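Local structure of calcium-regulated actin-bundling protein (4X3N) at residues E70-A75 / L100-Q105; G91-F96 / D148-F153; K184-A189 / E245-T250. The protein bundles actin filaments under the control of calcium and may contribute to the structure and reorganization of filopodia and pseudopodia during cell movement. All blocks are in the same frame, centred on the assembly; numbering follows the deposited sequence.

Overall arrangement
Starting from the N terminus, helix 61-79 carries the first half of contact 1, strand 93-95 the first half of contact 2, and helix 96-111 closes contact 1 by folding back on helix 61-79. Contact 2 closes only when strand 150-152, in the calcium-binding loop, pairs with strand 93-95, so the two contacts cross along the chain. They also touch: Leu-94 packs on Ile-72 and Phe-102, making one core beside the metal site. Contact 3 follows in series, where helix 232-255 returns alongside the long helix 181-211. It lies on the opposite side of the chain's centre, its centre about 29 Å from those of the other two.

Contact 1: E70-A75 / L100-Q105; sequences ETIKYA and LYFYEQ
Phe-102 presses its ring against Ile-72 in a buried, apolar helix-helix contact between helices 61-79 and 96-111, which flank strand 93-95 in the chain. The segment axes run at 140° to each other, antiparallel but clearly splayed, and come no nearer than 9.0 Å. It is a worked example of one aromatic ring bridging two helices set apart. The Phe-102 CG is anti to the backbone N (chi1 162°), which swings the ring out along the partner helix, past Thr-71 and Ile-72. There the Ile-72 side chain meets it through CG1 and CB. Its CG1 lies over one face, 4.1 Å from the Phe-102 ring centroid and only 16° off the normal, a CH-pi contact. Its CB stands above the same face, near the rim, 3.5 Å from Phe-102 CE1, while the backbone carbon of Thr-71 sits at the ring edge near its plane. The backbones are closest where a small residue permits it: Ala-75 CB meets Phe-102 CB at 3.9 Å. One turn away, Thr-71 turns its methyl rather than its hydroxyl to the other helix, and Thr-71 CG2 rests 3.6 Å from Gln-105 CG. The hydroxyl OG1 is instead hydrogen-bonded to the carbonyl of Val-67 in its own helix, so this buried polar atom is satisfied without a cross-helix partner. Gln-105, bent at chi2, contributes only aliphatic carbons here. The charged ends of Lys-73 and Glu-70 lead away from the interface, where Lys-73 NZ and Glu-70 OE2 form a salt bridge of 3.0 Å. Around this core, Leu-94 of strand 93-95 packs on both Ile-72 and Phe-102, Tyr-156 of helix 153-160 meets the Phe-102 ring edge-to-face, and helix 132-143 lies against Tyr-103.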
loop_
_atom_site.group_PDB
_atom_site.type_symbol
_atom_site.label_atom_id
_atom_site.label_comp_id
_atom_site.label_asym_id
_atom_site.label_seq_id
_atom_site.Cartn_x
_atom_site.Cartn_y
_atom_site.Cartn_z
ATOM N N GLU A 70 11.178 -13.267 15.898
ATOM C CA GLU A 70 12.342 -12.580 15.375
ATOM C C GLU A 70 12.257 -12.508 13.917
ATOM O O GLU A 70 12.582 -11.479 13.342
ATOM C CB GLU A 70 13.655 -13.251 15.731
ATOM C CG GLU A 70 14.048 -12.968 17.187
ATOM C CD GLU A 70 14.197 -11.456 17.465
ATOM O OE1 GLU A 70 14.834 -10.801 16.623
ATOM O OE2 GLU A 70 13.677 -10.936 18.500
ATOM N N THR A 71 11.817 -13.593 13.290
ATOM C CA THR A 71 11.845 -13.607 11.857
ATOM C C THR A 71 10.791 -12.664 11.242
ATOM O O THR A 71 11.065 -12.050 10.220
ATOM C CB THR A 71 11.753 -15.038 11.305
ATOM O OG1 THR A 71 12.738 -15.823 11.956
ATOM C CG2 THR A 71 11.997 -15.054 9.826
ATOM N N ILE A 72 9.612 -12.531 11.858
ATOM C CA ILE A 72 8.560 -11.731 11.280
ATOM C C ILE A 72 8.934 -10.309 11.485
ATOM O O ILE A 72 8.707 -9.466 10.582
ATOM C CB ILE A 72 7.119 -12.096 11.780
ATOM C CG1 ILE A 72 6.033 -11.596 10.813
ATOM C CG2 ILE A 72 6.844 -11.579 13.164
ATOM C CD1 ILE A 72 4.607 -12.180 10.997
ATOM N N LYS A 73 9.557 -10.023 12.614
ATOM C CA LYS A 73 10.073 -8.714 12.856
ATOM C C LYS A 73 11.121 -8.303 11.850
ATOM O O LYS A 73 11.076 -7.163 11.366
ATOM C CB LYS A 73 10.660 -8.568 14.240
ATOM C CG LYS A 73 9.609 -8.635 15.327
ATOM C CD LYS A 73 10.183 -8.182 16.640
ATOM C CE LYS A 73 11.155 -9.210 17.150
ATOM N NZ LYS A 73 11.699 -8.706 18.428
ATOM N N TYR A 74 12.062 -9.172 11.547
ATOM C CA TYR A 74 13.073 -8.808 10.564
ATOM C C TYR A 74 12.464 -8.571 9.179
ATOM O O TYR A 74 12.903 -7.689 8.479
ATOM C CB TYR A 74 14.189 -9.817 10.474
ATOM C CG TYR A 74 15.275 -9.455 11.481
ATOM C CD1 TYR A 74 16.158 -8.415 11.233
ATOM C CD2 TYR A 74 15.363 -10.105 12.707
ATOM C CE1 TYR A 74 17.124 -8.061 12.157
ATOM C CE2 TYR A 74 16.320 -9.761 13.641
ATOM C CZ TYR A 74 17.192 -8.741 13.363
ATOM O OH TYR A 74 18.149 -8.413 14.287
ATOM N N ALA A 75 11.468 -9.363 8.815
ATOM C CA ALA A 75 10.805 -9.198 7.508
ATOM C C ALA A 75 10.087 -7.878 7.421
ATOM O O ALA A 75 10.224 -7.162 6.405
ATOM C CB ALA A 75 9.907 -10.370 7.215
ATOM N N LEU A 100 6.009 -13.937 1.991
ATOM C CA LEU A 100 6.870 -14.856 1.299
ATOM C C LEU A 100 8.329 -14.808 1.764
ATOM O O LEU A 100 8.949 -15.828 2.006
ATOM C CB LEU A 100 6.744 -14.578 -0.191
ATOM C CG LEU A 100 7.173 -15.687 -1.094
ATOM C CD1 LEU A 100 6.521 -15.581 -2.462
ATOM C CD2 LEU A 100 8.686 -15.640 -1.209
ATOM N N TYR A 101 8.898 -13.632 1.906
ATOM C CA TYR A 101 10.256 -13.523 2.408
ATOM C C TYR A 101 10.310 -14.031 3.869
ATOM O O TYR A 101 11.306 -14.627 4.296
ATOM C CB TYR A 101 10.776 -12.049 2.390
ATOM C CG TYR A 101 11.048 -11.347 1.050
ATOM C CD1 TYR A 101 11.687 -11.994 0.000
ATOM C CD2 TYR A 101 10.811 -9.986 0.899
ATOM C CE1 TYR A 101 11.992 -11.328 -1.214
ATOM C CE2 TYR A 101 11.140 -9.293 -0.276
ATOM C CZ TYR A 101 11.737 -9.965 -1.351
ATOM O OH TYR A 101 12.045 -9.279 -2.543
ATOM N N PHE A 102 9.281 -13.757 4.656
ATOM C CA PHE A 102 9.172 -14.278 6.019
ATOM C C PHE A 102 9.250 -15.785 6.041
ATOM O O PHE A 102 10.121 -16.359 6.694
ATOM C CB PHE A 102 7.904 -13.735 6.706
ATOM C CG PHE A 102 7.461 -14.492 7.913
ATOM C CD1 PHE A 102 8.192 -14.480 9.042
ATOM C CD2 PHE A 102 6.246 -15.162 7.912
ATOM C CE1 PHE A 102 7.772 -15.162 10.159
ATOM C CE2 PHE A 102 5.814 -15.878 9.018
ATOM C CZ PHE A 102 6.574 -15.868 10.158
ATOM N N TYR A 103 8.416 -16.447 5.291
ATOM C CA TYR A 103 8.383 -17.885 5.373
ATOM C C TYR A 103 9.671 -18.494 4.819
ATOM O O TYR A 103 10.141 -19.517 5.303
ATOM C CB TYR A 103 7.211 -18.419 4.576
ATOM C CG TYR A 103 5.935 -18.485 5.326
ATOM C CD1 TYR A 103 5.646 -19.570 6.147
ATOM C CD2 TYR A 103 5.014 -17.451 5.208
ATOM C CE1 TYR A 103 4.454 -19.618 6.862
ATOM C CE2 TYR A 103 3.844 -17.477 5.888
ATOM C CZ TYR A 103 3.555 -18.552 6.724
ATOM O OH TYR A 103 2.363 -18.540 7.365
ATOM N N GLU A 104 10.218 -17.867 3.780
ATOM C CA GLU A 104 11.488 -18.319 3.224
ATOM C C GLU A 104 12.615 -18.201 4.188
ATOM O O GLU A 104 13.393 -19.098 4.306
ATOM C CB GLU A 104 11.816 -17.624 1.924
ATOM C CG GLU A 104 10.899 -18.182 0.847
ATOM C CD GLU A 104 11.244 -17.669 -0.533
ATOM O OE1 GLU A 104 12.062 -16.692 -0.638
ATOM O OE2 GLU A 104 10.632 -18.210 -1.483
ATOM N N GLN A 105 12.668 -17.108 4.921
ATOM C CA GLN A 105 13.665 -16.949 5.949
ATOM C C GLN A 105 13.481 -17.969 7.081
ATOM O O GLN A 105 14.470 -18.506 7.545
ATOM C CB GLN A 105 13.730 -15.500 6.432
ATOM C CG GLN A 105 14.717 -15.217 7.540
ATOM C CD GLN A 105 16.139 -15.742 7.273
ATOM O OE1 GLN A 105 16.643 -15.726 6.133
ATOM N NE2 GLN A 105 16.797 -16.194 8.346
#

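Contact 2: G91-F96 / D148-F153; sequences GNDLDF and DGRVSF. With CA (calcium ion), chain D.
Leu-94 and Val-151 form the antiparallel hydrogen-bonded pair that joins two very short strands. Leu-94 N donates to Val-151 O over 2.8 Å, and this is answered by a bond from Val-151 N to Leu-94 O, 2.7 Å long. Beside this pair Arg-150 reaches across to Asp-93. Its chain is bent at chi2 (-73°) and chi3 (-62°), which curls the guanidinium back until one face lies over the backbone N of Asp-95. From there Arg-150 NE makes a salt bridge of 2.7 Å to Asp-93 OD1, in the guanidinium plane but above that of the carboxylate, the two planes being 64° apart. Arg-150 NH2 adds a bond of 3.2 Å to the Asp-93 carbonyl O, so side chain and backbone are gripped together. A leucine in place of Arg-150 would probably leave Asp-93 OD1 without its charged mate and lose the second tie between the two strands, from NH2 to the Asp-93 carbonyl. The other carboxylate oxygen, Asp-93 OD2, is paired with Lys-39. At the far end Phe-96 CD1 approaches Gly-149 O to 3.4 Å, and a water links Phe-96 N to that same carbonyl. Gly-149 has a positive phi, favourable to glycine. The same segment holds the calcium ion, bound by Arg-150 O at 2.3 Å and by Asp-148 OD1 at 2.5 Å. Asp-148 OD1 also accepts from Arg-150 N in an Asx turn, which helps shape the loop round the metal, while its OD2 receives a bond from the metal-bound water. Asp-144, Asn-146 and Glu-155 complete the site. Helix, calcium loop and helix match an EF-hand, and the two-stranded bridge to 93-95 is consistent with the pairing of EF-hand loops.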
loop_
_atom_site.group_PDB
_atom_site.type_symbol
_atom_site.label_atom_id
_atom_site.label_comp_id
_atom_site.label_asym_id
_atom_site.label_seq_id
_atom_site.Cartn_x
_atom_site.Cartn_y
_atom_site.Cartn_z
ATOM N N GLY A 91 5.654 -4.004 14.216
ATOM C CA GLY A 91 4.546 -4.048 13.256
ATOM C C GLY A 91 3.444 -5.036 13.589
ATOM O O GLY A 91 3.335 -5.438 14.723
ATOM N N ASN A 92 2.576 -5.344 12.617
ATOM C CA ASN A 92 1.429 -6.200 12.838
ATOM C C ASN A 92 1.158 -7.194 11.734
ATOM O O ASN A 92 0.722 -8.327 12.038
ATOM C CB ASN A 92 0.123 -5.423 13.051
ATOM C CG ASN A 92 -0.081 -4.199 12.099
ATOM O OD1 ASN A 92 0.523 -4.063 11.057
ATOM N ND2 ASN A 92 -0.932 -3.287 12.528
ATOM N N ASP A 93 1.318 -6.794 10.480
ATOM C CA ASP A 93 1.081 -7.749 9.398
ATOM C C ASP A 93 1.919 -7.434 8.123
ATOM O O ASP A 93 2.582 -6.416 8.020
ATOM C CB ASP A 93 -0.376 -7.875 9.199
ATOM C CG ASP A 93 -1.048 -6.582 8.647
ATOM O OD1 ASP A 93 -0.427 -5.838 7.897
ATOM O OD2 ASP A 93 -2.150 -6.275 9.056
ATOM N N LEU A 94 1.970 -8.391 7.227
ATOM C CA LEU A 94 2.787 -8.366 6.040
ATOM C C LEU A 94 1.915 -8.568 4.773
ATOM O O LEU A 94 0.969 -9.392 4.753
ATOM C CB LEU A 94 3.804 -9.514 6.072
ATOM C CG LEU A 94 4.595 -9.797 7.375
ATOM C CD1 LEU A 94 5.537 -10.987 7.138
ATOM C CD2 LEU A 94 5.369 -8.545 7.783
ATOM N N ASP A 95 2.263 -7.879 3.681
ATOM C CA ASP A 95 1.602 -8.174 2.421
ATOM C C ASP A 95 2.123 -9.539 1.967
ATOM O O ASP A 95 3.081 -10.066 2.580
ATOM C CB ASP A 95 1.744 -7.032 1.422
ATOM C CG ASP A 95 3.129 -6.891 0.754
ATOM O OD1 ASP A 95 3.948 -7.847 0.596
ATOM O OD2 ASP A 95 3.355 -5.724 0.257
ATOM N N PHE A 96 1.583 -10.076 0.898
ATOM C CA PHE A 96 1.961 -11.423 0.489
ATOM C C PHE A 96 3.430 -11.553 -0.027
ATOM O O PHE A 96 4.099 -12.624 0.137
ATOM C CB PHE A 96 0.976 -11.959 -0.570
ATOM C CG PHE A 96 -0.370 -12.395 -0.048
ATOM C CD1 PHE A 96 -0.741 -12.277 1.263
ATOM C CD2 PHE A 96 -1.298 -12.877 -0.954
ATOM C CE1 PHE A 96 -1.995 -12.651 1.670
ATOM C CE2 PHE A 96 -2.551 -13.269 -0.548
ATOM C CZ PHE A 96 -2.904 -13.167 0.773
ATOM N N ASP A 148 -7.718 -10.029 3.938
ATOM C CA ASP A 148 -7.266 -8.665 3.776
ATOM C C ASP A 148 -6.030 -8.560 2.946
ATOM O O ASP A 148 -5.505 -7.491 2.793
ATOM C CB ASP A 148 -7.180 -7.922 5.137
ATOM C CG ASP A 148 -6.086 -8.466 6.032
ATOM O OD1 ASP A 148 -5.464 -9.428 5.631
ATOM O OD2 ASP A 148 -5.854 -7.933 7.120
ATOM N N GLY A 149 -5.568 -9.681 2.390
ATOM C CA GLY A 149 -4.304 -9.769 1.668
ATOM C C GLY A 149 -3.062 -9.545 2.545
ATOM O O GLY A 149 -1.974 -9.248 2.018
ATOM N N ARG A 150 -3.227 -9.627 3.873
ATOM C CA ARG A 150 -2.139 -9.447 4.811
ATOM C C ARG A 150 -1.980 -10.696 5.706
ATOM O O ARG A 150 -2.962 -11.429 5.992
ATOM C CB ARG A 150 -2.397 -8.245 5.704
ATOM C CG ARG A 150 -2.835 -6.933 5.052
ATOM C CD ARG A 150 -1.748 -6.206 4.303
ATOM N NE ARG A 150 -0.646 -5.796 5.171
ATOM C CZ ARG A 150 0.378 -5.057 4.773
ATOM N NH1 ARG A 150 0.430 -4.606 3.503
ATOM N NH2 ARG A 150 1.359 -4.755 5.625
ATOM N N VAL A 151 -0.749 -10.957 6.115
ATOM C CA VAL A 151 -0.445 -12.022 7.049
ATOM C C VAL A 151 0.069 -11.430 8.381
ATOM O O VAL A 151 1.084 -10.717 8.408
ATOM C CB VAL A 151 0.573 -13.010 6.483
ATOM C CG1 VAL A 151 0.895 -14.058 7.503
ATOM C CG2 VAL A 151 0.057 -13.675 5.218
ATOM N N SER A 152 -0.710 -11.676 9.430
ATOM C CA SER A 152 -0.382 -11.307 10.766
ATOM C C SER A 152 0.421 -12.445 11.391
ATOM O O SER A 152 0.411 -13.556 10.883
ATOM C CB SER A 152 -1.645 -11.069 11.547
ATOM O OG SER A 152 -2.468 -12.237 11.518
ATOM N N PHE A 153 1.090 -12.169 12.496
ATOM C CA PHE A 153 1.748 -13.219 13.280
ATOM C C PHE A 153 0.737 -14.171 13.816
ATOM O O PHE A 153 0.960 -15.372 13.801
ATOM C CB PHE A 153 2.579 -12.617 14.382
ATOM C CG PHE A 153 3.609 -13.540 14.982
ATOM C CD1 PHE A 153 4.388 -14.349 14.193
ATOM C CD2 PHE A 153 3.876 -13.495 16.366
ATOM C CE1 PHE A 153 5.346 -15.211 14.777
ATOM C CE2 PHE A 153 4.880 -14.330 16.949
ATOM C CZ PHE A 153 5.564 -15.196 16.159
HETATM CA CA CA D . -5.011 -11.382 7.068
HETATM O O HOH W 1 -0.881 -8.945 -0.562
HETATM O O HOH W 2 -4.830 -9.709 8.760
#

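Contact 3: K184-A189 / E245-T250; sequences KKARLA and EAAVRT
Ala-186 and Ala-247 mark the closest backbone approach of two nearly antiparallel helices, their CA atoms 4.7 Å apart and the segment axes 8.1 Å apart at 155°. Each methyl lies against the other residue's backbone rather than merely meeting its counterpart. Ala-247 CB sits 3.7 Å from Ala-186 CA, and Ala-186 CB is equally near to Ala-247 O. Ala-189, one turn further along, places its CB 4.1 Å from Ala-247 CB, so Ala-247 is flanked by two alanines of the opposing helix. Val-248 adds the one branched side chain: with CG1 anti to the backbone N (chi1 165°), its CG2 branch turns to touch Ala-186 CB. Met-279 of helix 273-290 packs on both Ala-186 and Val-248, drawing a third helix against the pair. The charged groups keep off the interface. Arg-249 NH1 forms a salt bridge of 2.6 Å to Glu-245 OE2 within helix 232-255, and the second carboxylate oxygen of Glu-245 pairs with Lys-287. Such close alanine packing belongs to the helical, C-terminal F-actin-bundling family region. With methyls and one valine branch carrying the contact, the close approach probably depends on small residues, and van der Waals packing rather than polar bonding holds these two segments together.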
loop_
_atom_site.group_PDB
_atom_site.type_symbol
_atom_site.label_atom_id
_atom_site.label_comp_id
_atom_site.label_asym_id
_atom_site.label_seq_id
_atom_site.Cartn_x
_atom_site.Cartn_y
_atom_site.Cartn_z
ATOM N N LYS A 184 -0.914 -5.613 32.273
ATOM C CA LYS A 184 -0.737 -4.487 31.410
ATOM C C LYS A 184 0.379 -3.631 31.951
ATOM O O LYS A 184 1.239 -3.192 31.205
ATOM C CB LYS A 184 -2.013 -3.672 31.280
ATOM C CG LYS A 184 -1.942 -2.518 30.299
ATOM C CD LYS A 184 -3.282 -1.812 30.264
ATOM C CE LYS A 184 -3.295 -0.733 29.212
ATOM N NZ LYS A 184 -4.068 0.454 29.685
ATOM N N LYS A 185 0.412 -3.433 33.249
ATOM C CA LYS A 185 1.476 -2.618 33.868
ATOM C C LYS A 185 2.836 -3.143 33.548
ATOM O O LYS A 185 3.735 -2.392 33.209
ATOM C CB LYS A 185 1.300 -2.562 35.379
ATOM C CG LYS A 185 0.299 -1.483 35.791
ATOM C CD LYS A 185 0.119 -1.445 37.319
ATOM C CE LYS A 185 -0.722 -0.243 37.824
ATOM N NZ LYS A 185 -2.103 -0.223 37.275
ATOM N N ALA A 186 2.991 -4.452 33.680
ATOM C CA ALA A 186 4.237 -5.084 33.456
ATOM C C ALA A 186 4.617 -5.024 31.973
ATOM O O ALA A 186 5.776 -4.762 31.645
ATOM C CB ALA A 186 4.144 -6.546 33.932
ATOM N N ARG A 187 3.650 -5.239 31.066
ATOM C CA ARG A 187 3.944 -5.102 29.623
ATOM C C ARG A 187 4.466 -3.661 29.305
ATOM O O ARG A 187 5.453 -3.448 28.623
ATOM C CB ARG A 187 2.671 -5.335 28.805
ATOM C CG ARG A 187 2.910 -5.129 27.322
ATOM C CD ARG A 187 1.782 -5.636 26.446
ATOM N NE ARG A 187 0.458 -5.180 26.823
ATOM C CZ ARG A 187 -0.035 -3.974 26.532
ATOM N NH1 ARG A 187 0.680 -3.026 25.948
ATOM N NH2 ARG A 187 -1.259 -3.706 26.868
ATOM N N LEU A 188 3.769 -2.680 29.812
ATOM C CA LEU A 188 4.168 -1.302 29.568
ATOM C C LEU A 188 5.465 -0.946 30.239
ATOM O O LEU A 188 6.215 -0.132 29.706
ATOM C CB LEU A 188 3.077 -0.327 30.031
ATOM C CG LEU A 188 1.766 -0.462 29.274
ATOM C CD1 LEU A 188 0.670 0.402 29.926
ATOM C CD2 LEU A 188 1.993 -0.084 27.833
ATOM N N ALA A 189 5.759 -1.533 31.388
ATOM C CA ALA A 189 7.069 -1.335 31.954
ATOM C C ALA A 189 8.176 -1.906 31.055
ATOM O O ALA A 189 9.262 -1.337 30.887
ATOM C CB ALA A 189 7.133 -1.972 33.332
ATOM N N GLU A 245 11.214 -5.335 36.111
ATOM C CA GLU A 245 11.367 -6.565 36.862
ATOM C C GLU A 245 10.412 -6.655 38.015
ATOM O O GLU A 245 9.814 -7.713 38.280
ATOM C CB GLU A 245 12.815 -6.725 37.367
ATOM C CG GLU A 245 12.958 -7.993 38.202
ATOM C CD GLU A 245 14.397 -8.516 38.310
ATOM O OE1 GLU A 245 15.343 -7.944 37.768
ATOM O OE2 GLU A 245 14.604 -9.524 38.970
ATOM N N ALA A 246 10.240 -5.539 38.710
ATOM C CA ALA A 246 9.291 -5.478 39.812
ATOM C C ALA A 246 7.890 -5.642 39.302
ATOM O O ALA A 246 7.037 -6.279 39.921
ATOM C CB ALA A 246 9.416 -4.156 40.588
ATOM N N ALA A 247 7.591 -5.035 38.191
ATOM C CA ALA A 247 6.244 -5.135 37.722
ATOM C C ALA A 247 5.984 -6.592 37.235
ATOM O O ALA A 247 4.911 -7.162 37.463
ATOM C CB ALA A 247 6.027 -4.164 36.590
ATOM N N VAL A 248 6.945 -7.161 36.536
ATOM C CA VAL A 248 6.795 -8.581 36.042
ATOM C C VAL A 248 6.560 -9.539 37.215
ATOM O O VAL A 248 5.592 -10.320 37.206
ATOM C CB VAL A 248 8.006 -8.988 35.202
ATOM C CG1 VAL A 248 8.083 -10.484 35.001
ATOM C CG2 VAL A 248 7.895 -8.297 33.843
ATOM N N ARG A 249 7.405 -9.421 38.246
ATOM C CA ARG A 249 7.217 -10.158 39.514
ATOM C C ARG A 249 5.820 -10.031 40.105
ATOM O O ARG A 249 5.182 -11.045 40.386
ATOM C CB ARG A 249 8.234 -9.703 40.571
ATOM C CG ARG A 249 9.606 -10.330 40.354
ATOM C CD ARG A 249 10.256 -10.902 41.626
ATOM N NE ARG A 249 11.063 -9.893 42.336
ATOM C CZ ARG A 249 12.252 -9.414 41.931
ATOM N NH1 ARG A 249 12.803 -9.835 40.807
ATOM N NH2 ARG A 249 12.895 -8.492 42.656
ATOM N N THR A 250 5.339 -8.808 40.331
ATOM C CA THR A 250 4.033 -8.725 40.966
ATOM C C THR A 250 2.967 -9.311 40.082
ATOM O O THR A 250 2.092 -10.025 40.571
ATOM C CB THR A 250 3.601 -7.350 41.616
ATOM O OG1 THR A 250 2.581 -6.708 40.863
ATOM C CG2 THR A 250 4.712 -6.430 41.886
#